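Local coordinates for uncharacterized protein (Pseudomonas aeruginosa, PDB 4O5P), which is a type VI secretion phospholipase effector, Tle1, that probably hydrolyses membrane phospholipids through an alpha/beta-hydrolase-type catalytic domain, at residues R474-I485 with I626-L637. Numbering follows the deposited sequence.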
loop_
_atom_site.group_PDB
_atom_site.type_symbol
_atom_site.label_atom_id
_atom_site.label_comp_id
_atom_site.label_asym_id
_atom_site.label_seq_id
_atom_site.Cartn_x
_atom_site.Cartn_y
_atom_site.Cartn_z
ATOM N N ARG A 474 10.811 16.148 -7.801
ATOM C CA ARG A 474 11.901 17.069 -7.481
ATOM C C ARG A 474 11.326 18.412 -7.022
ATOM O O ARG A 474 11.668 18.926 -5.940
ATOM C CB ARG A 474 12.822 17.282 -8.703
ATOM C CG ARG A 474 13.834 18.417 -8.507
ATOM C CD ARG A 474 14.715 18.740 -9.722
ATOM N NE ARG A 474 15.702 19.762 -9.336
ATOM C CZ ARG A 474 16.531 20.391 -10.171
ATOM N NH1 ARG A 474 16.521 20.138 -11.479
ATOM N NH2 ARG A 474 17.373 21.294 -9.693
ATOM N N ARG A 475 10.422 18.961 -7.828
ATOM C CA ARG A 475 9.895 20.295 -7.547
ATOM C C ARG A 475 8.958 20.353 -6.325
ATOM O O ARG A 475 9.042 21.280 -5.522
ATOM C CB ARG A 475 9.237 20.895 -8.811
ATOM C CG ARG A 475 8.859 22.379 -8.658
ATOM C CD ARG A 475 8.367 23.003 -9.974
ATOM N NE ARG A 475 8.110 24.434 -9.820
ATOM C CZ ARG A 475 6.952 24.943 -9.396
ATOM N NH1 ARG A 475 5.953 24.132 -9.084
ATOM N NH2 ARG A 475 6.785 26.259 -9.276
ATOM N N GLU A 476 8.101 19.345 -6.155
ATOM C CA GLU A 476 7.200 19.303 -5.002
ATOM C C GLU A 476 7.953 19.039 -3.700
ATOM O O GLU A 476 7.571 19.547 -2.629
ATOM C CB GLU A 476 6.084 18.266 -5.230
ATOM C CG GLU A 476 5.096 18.736 -6.290
ATOM C CD GLU A 476 4.424 20.038 -5.881
ATOM O OE1 GLU A 476 4.134 20.203 -4.660
ATOM O OE2 GLU A 476 4.165 20.882 -6.779
ATOM N N THR A 477 9.050 18.291 -3.803
ATOM C CA THR A 477 9.886 18.030 -2.624
ATOM C C THR A 477 10.476 19.357 -2.238
ATOM O O THR A 477 10.512 19.695 -1.054
ATOM C CB THR A 477 11.008 17.037 -2.891
ATOM O OG1 THR A 477 10.440 15.777 -3.289
ATOM C CG2 THR A 477 11.823 16.800 -1.591
ATOM N N ALA A 478 10.911 20.111 -3.253
ATOM C CA ALA A 478 11.459 21.452 -3.025
ATOM C C ALA A 478 10.442 22.382 -2.366
ATOM O O ALA A 478 10.802 23.176 -1.497
ATOM C CB ALA A 478 11.968 22.054 -4.327
ATOM N N LEU A 479 9.184 22.303 -2.790
ATOM C CA LEU A 479 8.132 23.160 -2.219
ATOM C C LEU A 479 7.871 22.871 -0.740
ATOM O O LEU A 479 7.852 23.788 0.106
ATOM C CB LEU A 479 6.840 23.051 -3.042
ATOM C CG LEU A 479 5.578 23.757 -2.545
ATOM C CD1 LEU A 479 5.839 25.245 -2.291
ATOM C CD2 LEU A 479 4.443 23.562 -3.572
ATOM N N ILE A 480 7.692 21.601 -0.402
ATOM C CA ILE A 480 7.445 21.298 1.005
ATOM C C ILE A 480 8.706 21.552 1.861
ATOM O O ILE A 480 8.607 21.955 3.021
ATOM C CB ILE A 480 6.843 19.890 1.202
ATOM C CG1 ILE A 480 6.274 19.750 2.614
ATOM C CG2 ILE A 480 7.868 18.825 0.912
ATOM C CD1 ILE A 480 5.457 18.462 2.857
ATOM N N THR A 481 9.885 21.355 1.270
ATOM C CA THR A 481 11.127 21.743 1.947
ATOM C C THR A 481 11.104 23.243 2.258
ATOM O O THR A 481 11.382 23.656 3.389
ATOM C CB THR A 481 12.368 21.435 1.082
ATOM O OG1 THR A 481 12.499 20.015 0.908
ATOM C CG2 THR A 481 13.645 21.980 1.756
ATOM N N ALA A 482 10.778 24.052 1.246
ATOM C CA ALA A 482 10.659 25.502 1.424
ATOM C C ALA A 482 9.712 25.850 2.568
ATOM O O ALA A 482 10.026 26.710 3.385
ATOM C CB ALA A 482 10.202 26.178 0.127
ATOM N N TRP A 483 8.564 25.176 2.638
ATOM C CA TRP A 483 7.629 25.396 3.747
ATOM C C TRP A 483 8.215 25.010 5.108
ATOM O O TRP A 483 7.992 25.705 6.104
ATOM C CB TRP A 483 6.339 24.615 3.508
ATOM C CG TRP A 483 5.333 24.690 4.630
ATOM C CD1 TRP A 483 4.326 25.605 4.770
ATOM C CD2 TRP A 483 5.202 23.781 5.732
ATOM N NE1 TRP A 483 3.577 25.318 5.901
ATOM C CE2 TRP A 483 4.103 24.212 6.512
ATOM C CE3 TRP A 483 5.925 22.654 6.150
ATOM C CZ2 TRP A 483 3.708 23.556 7.678
ATOM C CZ3 TRP A 483 5.524 21.997 7.300
ATOM C CH2 TRP A 483 4.423 22.448 8.048
ATOM N N ARG A 484 8.956 23.902 5.150
ATOM C CA ARG A 484 9.621 23.477 6.386
ATOM C C ARG A 484 10.715 24.445 6.825
ATOM O O ARG A 484 10.945 24.591 8.018
ATOM C CB ARG A 484 10.225 22.069 6.261
ATOM C CG ARG A 484 9.214 20.954 6.149
ATOM C CD ARG A 484 9.881 19.641 5.698
ATOM N NE ARG A 484 8.832 18.659 5.433
ATOM C CZ ARG A 484 8.922 17.712 4.514
ATOM N NH1 ARG A 484 10.024 17.592 3.786
ATOM N NH2 ARG A 484 7.912 16.886 4.337
ATOM N N ILE A 485 11.401 25.095 5.886
ATOM C CA ILE A 485 12.466 26.026 6.292
ATOM C C ILE A 485 11.882 27.111 7.226
ATOM O O ILE A 485 12.528 27.542 8.193
ATOM C CB ILE A 485 13.187 26.669 5.083
ATOM C CG1 ILE A 485 14.000 25.619 4.318
ATOM C CG2 ILE A 485 14.122 27.797 5.534
ATOM C CD1 ILE A 485 14.434 26.097 2.930
ATOM N N ILE A 626 17.980 19.173 -2.991
ATOM C CA ILE A 626 16.829 19.500 -2.162
ATOM C C ILE A 626 17.106 20.773 -1.350
ATOM O O ILE A 626 16.262 21.658 -1.265
ATOM C CB ILE A 626 16.449 18.328 -1.241
ATOM C CG1 ILE A 626 15.830 17.195 -2.070
ATOM C CG2 ILE A 626 15.421 18.759 -0.178
ATOM C CD1 ILE A 626 15.691 15.874 -1.313
ATOM N N HIS A 627 18.294 20.859 -0.773
ATOM C CA HIS A 627 18.668 22.028 0.009
ATOM C C HIS A 627 18.620 23.294 -0.846
ATOM O O HIS A 627 17.994 24.284 -0.462
ATOM C CB HIS A 627 20.055 21.821 0.602
ATOM C CG HIS A 627 20.322 22.645 1.816
ATOM N ND1 HIS A 627 20.633 23.985 1.750
ATOM C CD2 HIS A 627 20.358 22.311 3.129
ATOM C CE1 HIS A 627 20.844 24.444 2.973
ATOM N NE2 HIS A 627 20.686 23.449 3.827
ATOM N N ARG A 628 19.249 23.246 -2.017
ATOM C CA ARG A 628 19.252 24.393 -2.944
ATOM C C ARG A 628 17.887 24.811 -3.517
ATOM O O ARG A 628 17.506 25.996 -3.408
ATOM C CB ARG A 628 20.243 24.146 -4.089
ATOM C CG ARG A 628 21.654 23.880 -3.605
ATOM C CD ARG A 628 22.646 23.913 -4.758
ATOM N NE ARG A 628 23.613 22.819 -4.701
ATOM C CZ ARG A 628 24.628 22.762 -3.844
ATOM N NH1 ARG A 628 24.804 23.732 -2.955
ATOM N NH2 ARG A 628 25.469 21.735 -3.867
ATOM N N ASP A 629 17.185 23.871 -4.163
ATOM C CA ASP A 629 15.823 24.107 -4.677
ATOM C C ASP A 629 14.917 24.616 -3.554
ATOM O O ASP A 629 14.201 25.612 -3.713
ATOM C CB ASP A 629 15.152 22.827 -5.232
ATOM C CG ASP A 629 15.861 22.207 -6.445
ATOM O OD1 ASP A 629 16.817 22.785 -7.014
ATOM O OD2 ASP A 629 15.433 21.091 -6.832
ATOM N N GLY A 630 14.914 23.893 -2.436
ATOM C CA GLY A 630 14.163 24.291 -1.261
ATOM C C GLY A 630 14.397 25.726 -0.797
ATOM O O GLY A 630 13.445 26.494 -0.594
ATOM N N SER A 631 15.658 26.101 -0.625
ATOM C CA SER A 631 15.983 27.460 -0.198
ATOM C C SER A 631 15.497 28.518 -1.217
ATOM O O SER A 631 14.855 29.557 -0.849
ATOM C CB SER A 631 17.494 27.563 0.015
ATOM O OG SER A 631 17.915 26.639 1.004
ATOM N N ALA A 632 15.778 28.278 -2.474
ATOM C CA ALA A 632 15.328 29.160 -3.546
ATOM C C ALA A 632 13.818 29.359 -3.536
ATOM O O ALA A 632 13.364 30.459 -3.506
ATOM C CB ALA A 632 15.838 28.707 -4.915
ATOM N N ARG A 633 13.075 28.266 -3.452
ATOM C CA ARG A 633 11.628 28.335 -3.290
ATOM C C ARG A 633 11.156 29.027 -2.028
ATOM O O ARG A 633 10.239 29.750 -2.069
ATOM C CB ARG A 633 10.935 26.999 -3.461
ATOM C CG ARG A 633 9.437 27.112 -3.440
ATOM C CD ARG A 633 8.905 27.452 -4.809
ATOM N NE ARG A 633 7.483 27.649 -4.890
ATOM C CZ ARG A 633 6.604 26.859 -5.492
ATOM N NH1 ARG A 633 6.958 25.749 -6.091
ATOM N NH2 ARG A 633 5.341 27.214 -5.486
ATOM N N TYR A 634 11.829 28.817 -0.924
ATOM C CA TYR A 634 11.575 29.557 0.279
ATOM C C TYR A 634 11.464 31.029 0.012
ATOM O O TYR A 634 10.601 31.631 0.530
ATOM C CB TYR A 634 12.649 29.368 1.341
ATOM C CG TYR A 634 12.553 30.311 2.533
ATOM C CD1 TYR A 634 11.750 30.035 3.596
ATOM C CD2 TYR A 634 13.247 31.479 2.546
ATOM C CE1 TYR A 634 11.697 30.854 4.684
ATOM C CE2 TYR A 634 13.185 32.323 3.610
ATOM C CZ TYR A 634 12.396 32.018 4.682
ATOM O OH TYR A 634 12.371 32.858 5.695
ATOM N N HIS A 635 12.431 31.567 -0.706
ATOM C CA HIS A 635 12.411 33.018 -0.977
ATOM C C HIS A 635 11.257 33.541 -1.846
ATOM O O HIS A 635 11.051 34.757 -1.940
ATOM C CB HIS A 635 13.758 33.495 -1.515
ATOM C CG HIS A 635 14.873 33.315 -0.534
ATOM N ND1 HIS A 635 14.911 33.981 0.672
ATOM C CD2 HIS A 635 15.973 32.527 -0.567
ATOM C CE1 HIS A 635 15.995 33.618 1.336
ATOM N NE2 HIS A 635 16.647 32.725 0.613
ATOM N N GLN A 636 10.502 32.644 -2.470
ATOM C CA GLN A 636 9.316 33.057 -3.199
ATOM C C GLN A 636 8.069 32.732 -2.400
ATOM O O GLN A 636 6.984 33.234 -2.691
ATOM C CB GLN A 636 9.283 32.402 -4.575
ATOM C CG GLN A 636 9.874 33.324 -5.643
ATOM C CD GLN A 636 10.697 32.590 -6.670
ATOM O OE1 GLN A 636 10.590 31.368 -6.809
ATOM N NE2 GLN A 636 11.526 33.333 -7.406
ATOM N N LEU A 637 8.236 31.900 -1.378
ATOM C CA LEU A 637 7.131 31.497 -0.518
ATOM C C LEU A 637 6.876 32.539 0.583
ATOM O O LEU A 637 5.724 32.910 0.860
ATOM C CB LEU A 637 7.450 30.135 0.112
ATOM C CG LEU A 637 6.257 29.213 0.382
ATOM C CD1 LEU A 637 5.309 29.214 -0.804
ATOM C CD2 LEU A 637 6.702 27.792 0.666
HETATM O O HOH W 1 14.261 19.221 -5.084
HETATM O O HOH W 2 9.676 24.404 -5.664
#
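Ala478 and Ala482 lie against Gly630 and Tyr634 where helices 469-487 and 616-637 cross at -63°, their axes 7.4 Å apart, a close helix-helix packing within the C-terminal family region of Tle1. Small residues make the approach possible: Gly630 has no side chain, Thr481 CG2 occupies the side where a CB would project, and Gly630 CA makes a C-H...O contact of 3.5 Å with Ala478 O. Ala482 is a knob in a hole formed by Gly630, Arg633, Tyr634 and Leu637, its CB 3.3 Å from Tyr634 N. Beyond it the branched Ile485 turns CG2 to the Tyr634 ring in an off-centre CH-pi contact, while its CD1 reaches the backbone of Gly630.

Arg633 is the reciprocal knob. Its chain bends at chi2 (85°) and presents one guanidinium face to Leu479, whose CD1 lies 3.6 Å above the centre. Arg633 NH1 lies over one face of the Arg475 guanidinium, toward its rim, the planes 38° apart; Arg475 NH2 and Arg633 NH1, 3.2 Å apart, are both donors and form no hydrogen bond. This like-charged pair is probably eased by Gln463, whose OE1 accepts from both arginines, and by a water linking Arg633 NH1 to Arg475 O.

Arg474 and Asp629, both partly exposed, form a side-on salt bridge: Arg474, extended from CG to NE, directs NH2 to the syn lone pair of OD1, and NE donates to OD2 at 2.8 Å. A second water donates to Asp629 OD2 at 2.8 Å and to Arg474 O at 2.7 Å.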